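Local structure of tannase (Lactobacillus plantarum, 3WA7) at residues 290-295 with 426-431; 298-303 with 415-420; 413-416 with 421-424. The protein catalyses the hydrolysis of galloyl ester bonds in tannins, releasing gallic acid, as a tannase of the alpha/beta-hydrolase class. All blocks are in the same frame, centred on the assembly; numbering follows the deposited sequence. Where two conformers were deposited one is given.

How the contacts relate
Contacts 2 and 3 are built on the loop after strand 410-414, which carries Asp419, probably the acid of a Ser163-His451-Asp419 triad; contact 1 packs the helix that follows, 425-436. Contacts 1 and 2 use successive parts of helix 291-309, their centres about 12 Å apart, and join where Ile428 CD1 packs 3.5 Å from Leu299 CD2. Contacts 2 and 3 are closer, about 8 Å between centres; they share His415 and Gly416, and Ala417 O lies 3.3 Å from Phe424 CZ. Pro427 CG touches His415 CB at 3.8 Å, tying contact 1 to both. Arg293 of contact 1 also binds a sulfate.

Contact 1 (290-295 with 426-431); sequences GSFRDV and IPIILA. With SO4 (sulfate ion), chain B.
Phe292 reaches from the first turn of helix 291-309 to Ile428 and Ile429 on helix 425-436, and all direct contact between the segments is apolar. CE1 of Phe292 lies 4.0 Å from CG2 of Ile428, while its CZ comes to 4.2 Å from CG1 of Ile429. The phenylalanine side chain crosses that of Ile428 obliquely and that of Ile429 at about a right angle, its ring neither face-on nor edge-on to either. It gets there because its CG stands anti to the backbone N (chi1 -177°), swinging the ring's far end to the other helix. One turn on, Val295 adds its CG1, 4.2 Å from the same CG2 of Ile428, so this single methyl is touched by both residues. The local axes stay 11.6 Å apart and run nearly at right angles (104°); side chains alone, with no backbone contact, span that separation. Phe443 of strand 440-444 and Val296 and Leu299 of helix 291-309 add to the apolar surroundings of Ile428.

The sulfate, probably from the crystallisation liquor, is held by Arg293, which leaves the helix in another direction. With its chain extended from CG to NE, it presents the edge of the guanidinium to the anion. NE donates to O3 of the sulfate at 2.7 Å and NH2 donates to O2 of the sulfate at 2.9 Å, both nearly straight, and this two-point grip fixes the anion's rotation against the guanidinium plane. Arg297 NH2 and the backbone N atoms of Leu332 and Ser333 also hydrogen-bond the sulfate.

Helix 291-309 lies in the long insertion between strands 199-203 and 410-414, and here it packs on the helix joining 410-414 to 440-444: an insertion seated on the core of an alpha/beta-hydrolase fold.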
ATOM      1  N   GLY A 290     -11.761 -25.168  -1.239  1.00  8.60           N
ATOM      2  CA  GLY A 290     -12.338 -24.988   0.080  1.00  8.75           C
ATOM      3  C   GLY A 290     -13.078 -23.690   0.315  1.00  7.45           C
ATOM      4  O   GLY A 290     -13.237 -22.868  -0.590  1.00  7.17           O
ATOM      5  N   SER A 291     -13.522 -23.500   1.552  1.00  6.46           N
ATOM      6  CA  SER A 291     -14.279 -22.310   1.908  1.00  6.88           C
ATOM      7  C   SER A 291     -13.561 -21.002   1.602  1.00  8.26           C
ATOM      8  O   SER A 291     -14.197 -20.033   1.184  1.00  9.53           O
ATOM      9  CB  SER A 291     -14.683 -22.366   3.384  1.00  8.29           C
ATOM     10  OG  SER A 291     -13.574 -22.630   4.220  1.00  7.64           O
ATOM     11  N   PHE A 292     -12.244 -20.957   1.790  1.00  6.73           N
ATOM     12  CA  PHE A 292     -11.525 -19.723   1.495  1.00  6.19           C
ATOM     13  C   PHE A 292     -11.510 -19.461  -0.007  1.00  4.54           C
ATOM     14  O   PHE A 292     -11.644 -18.317  -0.442  1.00  5.41           O
ATOM     15  CB  PHE A 292     -10.084 -19.767   2.001  1.00  6.02           C
ATOM     16  CG  PHE A 292      -9.341 -18.478   1.780  1.00  6.74           C
ATOM     17  CD1 PHE A 292      -9.611 -17.360   2.568  1.00  3.71           C
ATOM     18  CD2 PHE A 292      -8.415 -18.363   0.751  1.00  5.50           C
ATOM     19  CE1 PHE A 292      -8.968 -16.146   2.330  1.00  4.54           C
ATOM     20  CE2 PHE A 292      -7.766 -17.151   0.505  1.00  7.08           C
ATOM     21  CZ  PHE A 292      -8.043 -16.043   1.293  1.00  5.00           C
ATOM     22  N   ARG A 293     -11.335 -20.511  -0.801  1.00  4.23           N
ATOM     23  CA  ARG A 293     -11.325 -20.341  -2.250  1.00  4.78           C
ATOM     24  C   ARG A 293     -12.682 -19.789  -2.691  1.00  5.73           C
ATOM     25  O   ARG A 293     -12.761 -18.944  -3.588  1.00  6.96           O
ATOM     26  CB  ARG A 293     -11.060 -21.672  -2.952  1.00  5.84           C
ATOM     27  CG  ARG A 293     -10.958 -21.540  -4.466  1.00  8.01           C
ATOM     28  CD  ARG A 293     -10.777 -22.889  -5.143  1.00 11.00           C
ATOM     29  NE  ARG A 293     -10.589 -22.768  -6.589  1.00 10.87           N
ATOM     30  CZ  ARG A 293      -9.421 -22.539  -7.182  1.00 12.08           C
ATOM     31  NH1 ARG A 293      -8.318 -22.408  -6.457  1.00 14.18           N
ATOM     32  NH2 ARG A 293      -9.355 -22.442  -8.505  1.00 12.91           N
ATOM     33  N   ASP A 294     -13.746 -20.276  -2.056  1.00  6.12           N
ATOM     34  CA  ASP A 294     -15.102 -19.823  -2.364  1.00  7.72           C
ATOM     35  C   ASP A 294     -15.202 -18.306  -2.210  1.00  7.38           C
ATOM     36  O   ASP A 294     -15.869 -17.635  -2.999  1.00  7.39           O
ATOM     37  CB  ASP A 294     -16.122 -20.474  -1.418  1.00 10.37           C
ATOM     38  CG  ASP A 294     -16.445 -21.916  -1.780  1.00 13.57           C
ATOM     39  OD1 ASP A 294     -15.837 -22.474  -2.720  1.00 12.89           O
ATOM     40  OD2 ASP A 294     -17.325 -22.496  -1.108  1.00 16.26           O
ATOM     41  N   VAL A 295     -14.546 -17.773  -1.181  1.00  7.57           N
ATOM     42  CA  VAL A 295     -14.573 -16.339  -0.917  1.00  6.77           C
ATOM     43  C   VAL A 295     -13.935 -15.560  -2.055  1.00  7.63           C
ATOM     44  O   VAL A 295     -14.477 -14.550  -2.504  1.00  7.72           O
ATOM     45  CB  VAL A 295     -13.854 -16.002   0.414  1.00  8.24           C
ATOM     46  CG1 VAL A 295     -13.802 -14.493   0.623  1.00  6.59           C
ATOM     47  CG2 VAL A 295     -14.592 -16.655   1.571  1.00  6.79           C
ATOM     48  N   ILE A 426      -4.050 -12.016  -0.713  1.00  5.31           N
ATOM     49  CA  ILE A 426      -3.344 -11.094   0.167  1.00  5.82           C
ATOM     50  C   ILE A 426      -4.239  -9.974   0.722  1.00  5.67           C
ATOM     51  O   ILE A 426      -4.347  -9.814   1.936  1.00  6.17           O
ATOM     52  CB  ILE A 426      -2.098 -10.511  -0.554  1.00  5.90           C
ATOM     53  CG1 ILE A 426      -1.060 -11.624  -0.755  1.00  5.56           C
ATOM     54  CG2 ILE A 426      -1.503  -9.360   0.244  1.00  6.45           C
ATOM     55  CD1 ILE A 426      -0.544 -12.249   0.544  1.00  8.05           C
ATOM     56  N   PRO A 427      -4.884  -9.177  -0.150  1.00  5.94           N
ATOM     57  CA  PRO A 427      -5.738  -8.126   0.417  1.00  5.02           C
ATOM     58  C   PRO A 427      -6.974  -8.704   1.121  1.00  5.58           C
ATOM     59  O   PRO A 427      -7.494  -8.117   2.070  1.00  4.58           O
ATOM     60  CB  PRO A 427      -6.095  -7.267  -0.799  1.00  5.44           C
ATOM     61  CG  PRO A 427      -6.032  -8.245  -1.939  1.00  3.76           C
ATOM     62  CD  PRO A 427      -4.796  -9.052  -1.614  1.00  5.83           C
ATOM     63  N   ILE A 428      -7.438  -9.863   0.664  1.00  4.26           N
ATOM     64  CA  ILE A 428      -8.602 -10.483   1.286  1.00  4.45           C
ATOM     65  C   ILE A 428      -8.284 -10.904   2.724  1.00  4.48           C
ATOM     66  O   ILE A 428      -9.108 -10.734   3.622  1.00  5.36           O
ATOM     67  CB  ILE A 428      -9.084 -11.707   0.465  1.00  3.83           C
ATOM     68  CG1 ILE A 428      -9.662 -11.221  -0.871  1.00  4.77           C
ATOM     69  CG2 ILE A 428     -10.136 -12.485   1.249  1.00  6.58           C
ATOM     70  CD1 ILE A 428      -9.965 -12.334  -1.863  1.00  6.03           C
ATOM     71  N   ILE A 429      -7.087 -11.441   2.941  1.00  6.09           N
ATOM     72  CA  ILE A 429      -6.677 -11.854   4.281  1.00  4.98           C
ATOM     73  C   ILE A 429      -6.660 -10.643   5.210  1.00  4.98           C
ATOM     74  O   ILE A 429      -7.133 -10.714   6.344  1.00  3.43           O
ATOM     75  CB  ILE A 429      -5.275 -12.505   4.267  1.00  5.44           C
ATOM     76  CG1 ILE A 429      -5.359 -13.905   3.649  1.00  5.08           C
ATOM     77  CG2 ILE A 429      -4.719 -12.582   5.689  1.00  5.97           C
ATOM     78  CD1 ILE A 429      -4.003 -14.548   3.394  1.00  6.30           C
ATOM     79  N   LEU A 430      -6.120  -9.530   4.724  1.00  5.37           N
ATOM     80  CA  LEU A 430      -6.061  -8.309   5.519  1.00  5.77           C
ATOM     81  C   LEU A 430      -7.471  -7.829   5.868  1.00  5.33           C
ATOM     82  O   LEU A 430      -7.768  -7.513   7.022  1.00  3.68           O
ATOM     83  CB  LEU A 430      -5.314  -7.214   4.750  1.00  7.00           C
ATOM     84  CG  LEU A 430      -5.302  -5.809   5.365  1.00  6.74           C
ATOM     85  CD1 LEU A 430      -4.705  -5.846   6.766  1.00  8.07           C
ATOM     86  CD2 LEU A 430      -4.506  -4.879   4.467  1.00  8.56           C
ATOM     87  N   ALA A 431      -8.341  -7.784   4.867  1.00  6.76           N
ATOM     88  CA  ALA A 431      -9.711  -7.336   5.079  1.00  7.05           C
ATOM     89  C   ALA A 431     -10.463  -8.191   6.100  1.00  7.13           C
ATOM     90  O   ALA A 431     -11.150  -7.666   6.978  1.00  7.52           O
ATOM     91  CB  ALA A 431     -10.464  -7.321   3.753  1.00  7.48           C
TER
HETATM   92  S   SO4 B 501     -12.972 -23.170  -9.518  1.00 13.36           S
HETATM   93  O1  SO4 B 501     -13.949 -22.076  -9.676  1.00 14.72           O
HETATM   94  O2  SO4 B 501     -11.695 -22.815 -10.156  1.00 11.17           O
HETATM   95  O3  SO4 B 501     -12.751 -23.428  -8.083  1.00 14.36           O
HETATM   96  O4  SO4 B 501     -13.506 -24.392 -10.153  1.00 17.84           O

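Contact 2 (298-303 with 415-420)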
ATOM      1  N   GLN A 298     -16.260 -15.732  -5.023  1.00  6.69           N
ATOM      2  CA  GLN A 298     -17.423 -14.889  -4.784  1.00  6.76           C
ATOM      3  C   GLN A 298     -17.124 -13.396  -4.869  1.00  7.48           C
ATOM      4  O   GLN A 298     -17.967 -12.606  -5.307  1.00  8.79           O
ATOM      5  CB  GLN A 298     -18.034 -15.259  -3.429  1.00  5.83           C
ATOM      6  CG  GLN A 298     -18.700 -16.625  -3.484  1.00  8.57           C
ATOM      7  CD  GLN A 298     -18.736 -17.357  -2.157  1.00  7.58           C
ATOM      8  OE1 GLN A 298     -19.162 -18.511  -2.098  1.00 13.33           O
ATOM      9  NE2 GLN A 298     -18.297 -16.699  -1.093  1.00  8.85           N
ATOM     10  N   LEU A 299     -15.923 -13.006  -4.462  1.00  6.36           N
ATOM     11  CA  LEU A 299     -15.536 -11.606  -4.513  1.00  7.76           C
ATOM     12  C   LEU A 299     -15.402 -11.180  -5.974  1.00  6.55           C
ATOM     13  O   LEU A 299     -15.748 -10.058  -6.338  1.00  8.21           O
ATOM     14  CB  LEU A 299     -14.216 -11.404  -3.771  1.00  9.14           C
ATOM     15  CG  LEU A 299     -13.787  -9.969  -3.478  1.00 13.25           C
ATOM     16  CD1 LEU A 299     -14.906  -9.203  -2.775  1.00 14.20           C
ATOM     17  CD2 LEU A 299     -12.547 -10.014  -2.605  1.00 14.80           C
ATOM     18  N   LEU A 300     -14.907 -12.082  -6.815  1.00  5.15           N
ATOM     19  CA  LEU A 300     -14.767 -11.774  -8.233  1.00  6.10           C
ATOM     20  C   LEU A 300     -16.139 -11.749  -8.907  1.00  6.31           C
ATOM     21  O   LEU A 300     -16.366 -10.987  -9.848  1.00  6.77           O
ATOM     22  CB  LEU A 300     -13.835 -12.790  -8.904  1.00  6.87           C
ATOM     23  CG  LEU A 300     -12.360 -12.480  -8.622  1.00  7.30           C
ATOM     24  CD1 LEU A 300     -11.487 -13.703  -8.876  1.00  8.49           C
ATOM     25  CD2 LEU A 300     -11.922 -11.311  -9.492  1.00  9.09           C
ATOM     26  N   ILE A 301     -17.060 -12.578  -8.425  1.00  6.67           N
ATOM     27  CA  ILE A 301     -18.405 -12.591  -8.987  1.00  6.25           C
ATOM     28  C   ILE A 301     -19.059 -11.258  -8.631  1.00  7.97           C
ATOM     29  O   ILE A 301     -19.720 -10.635  -9.460  1.00  7.13           O
ATOM     30  CB  ILE A 301     -19.246 -13.759  -8.419  1.00  6.59           C
ATOM     31  CG1 ILE A 301     -18.754 -15.080  -9.021  1.00  6.46           C
ATOM     32  CG2 ILE A 301     -20.733 -13.547  -8.737  1.00  7.52           C
ATOM     33  CD1 ILE A 301     -19.436 -16.315  -8.463  1.00  8.53           C
ATOM     34  N   SER A 302     -18.853 -10.819  -7.395  1.00  6.66           N
ATOM     35  CA  SER A 302     -19.416  -9.555  -6.938  1.00  8.35           C
ATOM     36  C   SER A 302     -18.821  -8.388  -7.727  1.00  7.28           C
ATOM     37  O   SER A 302     -19.524  -7.427  -8.056  1.00  6.70           O
ATOM     38  CB  SER A 302     -19.148  -9.369  -5.444  1.00  7.23           C
ATOM     39  OG  SER A 302     -19.699  -8.149  -4.980  1.00 10.20           O
ATOM     40  N   SER A 303     -17.528  -8.481  -8.030  1.00  6.20           N
ATOM     41  CA  SER A 303     -16.839  -7.445  -8.793  1.00  5.33           C
ATOM     42  C   SER A 303     -17.451  -7.323 -10.183  1.00  5.96           C
ATOM     43  O   SER A 303     -17.723  -6.219 -10.661  1.00  6.55           O
ATOM     44  CB  SER A 303     -15.350  -7.776  -8.923  1.00  6.00           C
ATOM     45  OG  SER A 303     -14.693  -6.829  -9.753  1.00  4.61           O
ATOM     46  N   HIS A 415      -8.150  -3.308  -4.259  1.00  6.60           N
ATOM     47  CA  HIS A 415      -7.199  -4.063  -5.070  1.00  6.18           C
ATOM     48  C   HIS A 415      -7.948  -4.402  -6.353  1.00  7.09           C
ATOM     49  O   HIS A 415      -8.982  -5.063  -6.308  1.00  8.25           O
ATOM     50  CB  HIS A 415      -6.755  -5.359  -4.377  1.00  6.01           C
ATOM     51  CG  HIS A 415      -5.721  -6.125  -5.149  1.00  6.78           C
ATOM     52  ND1 HIS A 415      -4.373  -6.048  -4.872  1.00  8.66           N
ATOM     53  CD2 HIS A 415      -5.839  -6.943  -6.222  1.00  5.99           C
ATOM     54  CE1 HIS A 415      -3.704  -6.785  -5.742  1.00  9.67           C
ATOM     55  NE2 HIS A 415      -4.571  -7.339  -6.571  1.00  7.80           N
ATOM     56  N   GLY A 416      -7.437  -3.938  -7.488  1.00  6.18           N
ATOM     57  CA  GLY A 416      -8.101  -4.189  -8.758  1.00  5.22           C
ATOM     58  C   GLY A 416      -8.274  -5.650  -9.132  1.00  6.23           C
ATOM     59  O   GLY A 416      -7.388  -6.468  -8.898  1.00  5.71           O
ATOM     60  N   ALA A 417      -9.421  -5.976  -9.725  1.00  7.00           N
ATOM     61  CA  ALA A 417      -9.704  -7.346 -10.137  1.00  5.74           C
ATOM     62  C   ALA A 417      -8.783  -7.792 -11.269  1.00  6.13           C
ATOM     63  O   ALA A 417      -8.733  -8.974 -11.601  1.00  6.17           O
ATOM     64  CB  ALA A 417     -11.166  -7.479 -10.562  1.00  8.13           C
ATOM     65  N   ALA A 418      -8.052  -6.849 -11.860  1.00  4.84           N
ATOM     66  CA  ALA A 418      -7.127  -7.179 -12.942  1.00  6.82           C
ATOM     67  C   ALA A 418      -5.679  -6.960 -12.504  1.00  6.91           C
ATOM     68  O   ALA A 418      -4.761  -6.973 -13.324  1.00  7.39           O
ATOM     69  CB  ALA A 418      -7.438  -6.340 -14.179  1.00  8.43           C
ATOM     70  N   ASP A 419      -5.487  -6.773 -11.203  1.00  5.52           N
ATOM     71  CA  ASP A 419      -4.165  -6.547 -10.624  1.00  6.16           C
ATOM     72  C   ASP A 419      -3.541  -7.894 -10.249  1.00  6.69           C
ATOM     73  O   ASP A 419      -4.021  -8.571  -9.339  1.00  6.97           O
ATOM     74  CB  ASP A 419      -4.304  -5.664  -9.377  1.00  6.36           C
ATOM     75  CG  ASP A 419      -2.969  -5.303  -8.752  1.00  7.84           C
ATOM     76  OD1 ASP A 419      -2.016  -6.098  -8.862  1.00  7.55           O
ATOM     77  OD2 ASP A 419      -2.883  -4.222  -8.125  1.00  6.40           O
ATOM     78  N   ARG A 420      -2.472  -8.272 -10.949  1.00  4.94           N
ATOM     79  CA  ARG A 420      -1.787  -9.541 -10.704  1.00  7.37           C
ATOM     80  C   ARG A 420      -0.423  -9.381 -10.030  1.00  5.37           C
ATOM     81  O   ARG A 420       0.392 -10.307 -10.049  1.00  5.28           O
ATOM     82  CB  ARG A 420      -1.597 -10.295 -12.025  1.00  6.46           C
ATOM     83  CG  ARG A 420      -2.857 -10.376 -12.868  1.00  7.68           C
ATOM     84  CD  ARG A 420      -2.694  -9.583 -14.144  1.00  8.05           C
ATOM     85  NE  ARG A 420      -1.761 -10.227 -15.063  1.00  9.02           N
ATOM     86  CZ  ARG A 420      -0.625  -9.687 -15.495  1.00 10.24           C
ATOM     87  NH1 ARG A 420      -0.257  -8.474 -15.092  1.00 11.70           N
ATOM     88  NH2 ARG A 420       0.145 -10.362 -16.342  1.00  9.97           N
TER
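Leu300 and Ser303 pack on Ala417, two residues on from His415, whose imidazole is the one aromatic ring of these segments and faces Asp419. One face of the imidazole carries Asp419 OD2, 3.5 Å above the ring plane and displaced toward the rim. At the ring edge, His415 NE2 donates to Asp419 O over 3.1 Å, with an N-H...O angle of 158°. The acceptor lies close to the imidazole plane, yet the donor sits well above the carbonyl plane (42°). The histidine thus meets the aspartate through both backbone and carboxylate.

The loop after strand 410-414 is where alpha/beta-hydrolases commonly carry the catalytic acid, and Asp419 is probably that residue here. Its OD2 is hydrogen-bonded to His451 ND1, consistent with a triad with Ser163, and its OD1 receives the N-H of Asp421, a second hold that fixes the carboxylate. The turn itself is type I from Gly416 to Asp419, closed by Asp419 N to Gly416 O at 3.0 Å.

Helix 291-309 touches this turn at its second residue, Ala417, without any hydrogen bond between the two segments. Leu300 also packs on Leu332 and Tyr335 of helix 332-339, and Tyr335 OH is bonded to Ala417 O; the turn is therefore held by two helices of the insertion. Ser303 turns its hydroxyl anti to the backbone N (chi1 175°), where OG is hydrogen-bonded to Leu445 O just past strand 440-444. Ala417 CB lies between the two helix side chains, 3.7 Å from Ser303 OG and 4.0 Å from Leu300 CD2.

Contact 3 (413-416 with 421-424); sequences IRHG and DTSF
His415 meets Phe424 and Thr422 where the chain doubles back after strand 410-414. The two aromatic rings come rim to rim: His415 CD2 is 3.7 Å from Phe424 CD2, the centroids are 5.8 Å apart and the planes stand almost perpendicular (88°), with neither ring over the face of the other. On the other side of NE2, CE1 of His415 meets the methyl of Thr422, CG2, at 3.7 Å. That methyl lies between the backbone N and the carbonyl carbon of its own residue, because OG1 holds the anti position (chi1 -166°).

A carbonyl joins the aromatic contact. Gly416 O approaches the Phe424 ring at its edge, close to the ring plane, 3.5 Å from CE2 of Phe424, where the slightly positive rim probably makes a weak electrostatic match.

No hydrogen bond passes between the two segments; those nearby include bonds of Ser423 and Arg414. Ser423 OG caps Ala425 N and is also bonded to Gln219 OE1. Arg414 folds back so that NH1 donates to Ile413 O at 2.9 Å, while its NH2 forms a salt bridge with Asp442.

This loop joins a strand of the alpha/beta-hydrolase sheet to helix 425-436 and holds Asp419, the probable triad acid. Strand 410-414 runs between strands 199-203 and 440-444; Ile413 packs on Leu430 and Leu434 of helix 425-436, and Ser423 touches helix 209-220.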
ATOM      1  N   ILE A 413      -9.673  -0.463   1.922  1.00  6.57           N
ATOM      2  CA  ILE A 413      -8.737  -1.194   1.085  1.00  6.54           C
ATOM      3  C   ILE A 413      -9.317  -1.508  -0.285  1.00  7.74           C
ATOM      4  O   ILE A 413     -10.480  -1.900  -0.401  1.00  7.78           O
ATOM      5  CB  ILE A 413      -8.350  -2.527   1.756  1.00  4.92           C
ATOM      6  CG1 ILE A 413      -7.800  -2.259   3.162  1.00  6.09           C
ATOM      7  CG2 ILE A 413      -7.343  -3.276   0.890  1.00  5.99           C
ATOM      8  CD1 ILE A 413      -7.525  -3.516   3.955  0.55  7.21           C
ATOM      9  N   ARG A 414      -8.495  -1.332  -1.315  1.00  7.18           N
ATOM     10  CA  ARG A 414      -8.895  -1.616  -2.688  1.00  7.77           C
ATOM     11  C   ARG A 414      -7.773  -2.352  -3.416  1.00  7.90           C
ATOM     12  O   ARG A 414      -6.593  -2.077  -3.195  1.00  8.44           O
ATOM     13  CB  ARG A 414      -9.213  -0.317  -3.444  1.00  7.33           C
ATOM     14  CG  ARG A 414     -10.483   0.399  -3.000  1.00  8.08           C
ATOM     15  CD  ARG A 414     -11.725  -0.394  -3.394  1.00  6.94           C
ATOM     16  NE  ARG A 414     -12.971   0.288  -3.041  1.00  7.04           N
ATOM     17  CZ  ARG A 414     -13.478   0.357  -1.812  1.00  8.95           C
ATOM     18  NH1 ARG A 414     -12.856  -0.215  -0.789  1.00  9.48           N
ATOM     19  NH2 ARG A 414     -14.628   0.990  -1.608  1.00 10.15           N
ATOM     20  N   HIS A 415      -8.150  -3.308  -4.259  1.00  6.60           N
ATOM     21  CA  HIS A 415      -7.199  -4.063  -5.070  1.00  6.18           C
ATOM     22  C   HIS A 415      -7.948  -4.402  -6.353  1.00  7.09           C
ATOM     23  O   HIS A 415      -8.982  -5.063  -6.308  1.00  8.25           O
ATOM     24  CB  HIS A 415      -6.755  -5.359  -4.377  1.00  6.01           C
ATOM     25  CG  HIS A 415      -5.721  -6.125  -5.149  1.00  6.78           C
ATOM     26  ND1 HIS A 415      -4.373  -6.048  -4.872  1.00  8.66           N
ATOM     27  CD2 HIS A 415      -5.839  -6.943  -6.222  1.00  5.99           C
ATOM     28  CE1 HIS A 415      -3.704  -6.785  -5.742  1.00  9.67           C
ATOM     29  NE2 HIS A 415      -4.571  -7.339  -6.571  1.00  7.80           N
ATOM     30  N   GLY A 416      -7.437  -3.938  -7.488  1.00  6.18           N
ATOM     31  CA  GLY A 416      -8.101  -4.189  -8.758  1.00  5.22           C
ATOM     32  C   GLY A 416      -8.274  -5.650  -9.132  1.00  6.23           C
ATOM     33  O   GLY A 416      -7.388  -6.468  -8.898  1.00  5.71           O
ATOM     34  N   ASP A 421      -0.166  -8.218  -9.434  1.00  5.66           N
ATOM     35  CA  ASP A 421       1.120  -7.994  -8.780  1.00  5.85           C
ATOM     36  C   ASP A 421       1.269  -8.833  -7.519  1.00  6.61           C
ATOM     37  O   ASP A 421       2.379  -9.095  -7.059  1.00  6.89           O
ATOM     38  CB  ASP A 421       1.315  -6.508  -8.480  1.00  7.04           C
ATOM     39  CG  ASP A 421       1.697  -5.723  -9.718  1.00  9.62           C
ATOM     40  OD1 ASP A 421       0.882  -5.658 -10.661  1.00  8.93           O
ATOM     41  OD2 ASP A 421       2.823  -5.183  -9.757  1.00  9.74           O
ATOM     42  N   THR A 422       0.139  -9.248  -6.963  1.00  6.67           N
ATOM     43  CA  THR A 422       0.130 -10.117  -5.796  1.00  5.55           C
ATOM     44  C   THR A 422      -1.224 -10.817  -5.825  1.00  5.05           C
ATOM     45  O   THR A 422      -2.168 -10.320  -6.437  1.00  5.53           O
ATOM     46  CB  THR A 422       0.319  -9.329  -4.471  1.00  4.72           C
ATOM     47  OG1 THR A 422       0.626 -10.248  -3.414  1.00  5.84           O
ATOM     48  CG2 THR A 422      -0.938  -8.546  -4.112  1.00  5.53           C
ATOM     49  N   SER A 423      -1.319 -11.977  -5.191  1.00  4.03           N
ATOM     50  CA  SER A 423      -2.575 -12.719  -5.178  1.00  4.32           C
ATOM     51  C   SER A 423      -3.711 -11.952  -4.516  1.00  4.73           C
ATOM     52  O   SER A 423      -3.492 -11.167  -3.591  1.00  5.22           O
ATOM     53  CB  SER A 423      -2.399 -14.053  -4.448  1.00  5.52           C
ATOM     54  OG  SER A 423      -3.654 -14.687  -4.260  1.00  5.58           O
ATOM     55  N   PHE A 424      -4.927 -12.189  -5.001  1.00  4.91           N
ATOM     56  CA  PHE A 424      -6.120 -11.563  -4.444  1.00  4.91           C
ATOM     57  C   PHE A 424      -6.243 -11.983  -2.985  1.00  5.17           C
ATOM     58  O   PHE A 424      -6.832 -11.274  -2.176  1.00  5.85           O
ATOM     59  CB  PHE A 424      -7.365 -12.030  -5.202  1.00  4.62           C
ATOM     60  CG  PHE A 424      -7.368 -11.649  -6.651  1.00  5.38           C
ATOM     61  CD1 PHE A 424      -7.476 -12.623  -7.639  1.00  3.61           C
ATOM     62  CD2 PHE A 424      -7.263 -10.313  -7.027  1.00  5.77           C
ATOM     63  CE1 PHE A 424      -7.479 -12.269  -8.990  1.00  5.18           C
ATOM     64  CE2 PHE A 424      -7.265  -9.948  -8.370  1.00  5.65           C
ATOM     65  CZ  PHE A 424      -7.374 -10.926  -9.354  1.00  5.85           C
TER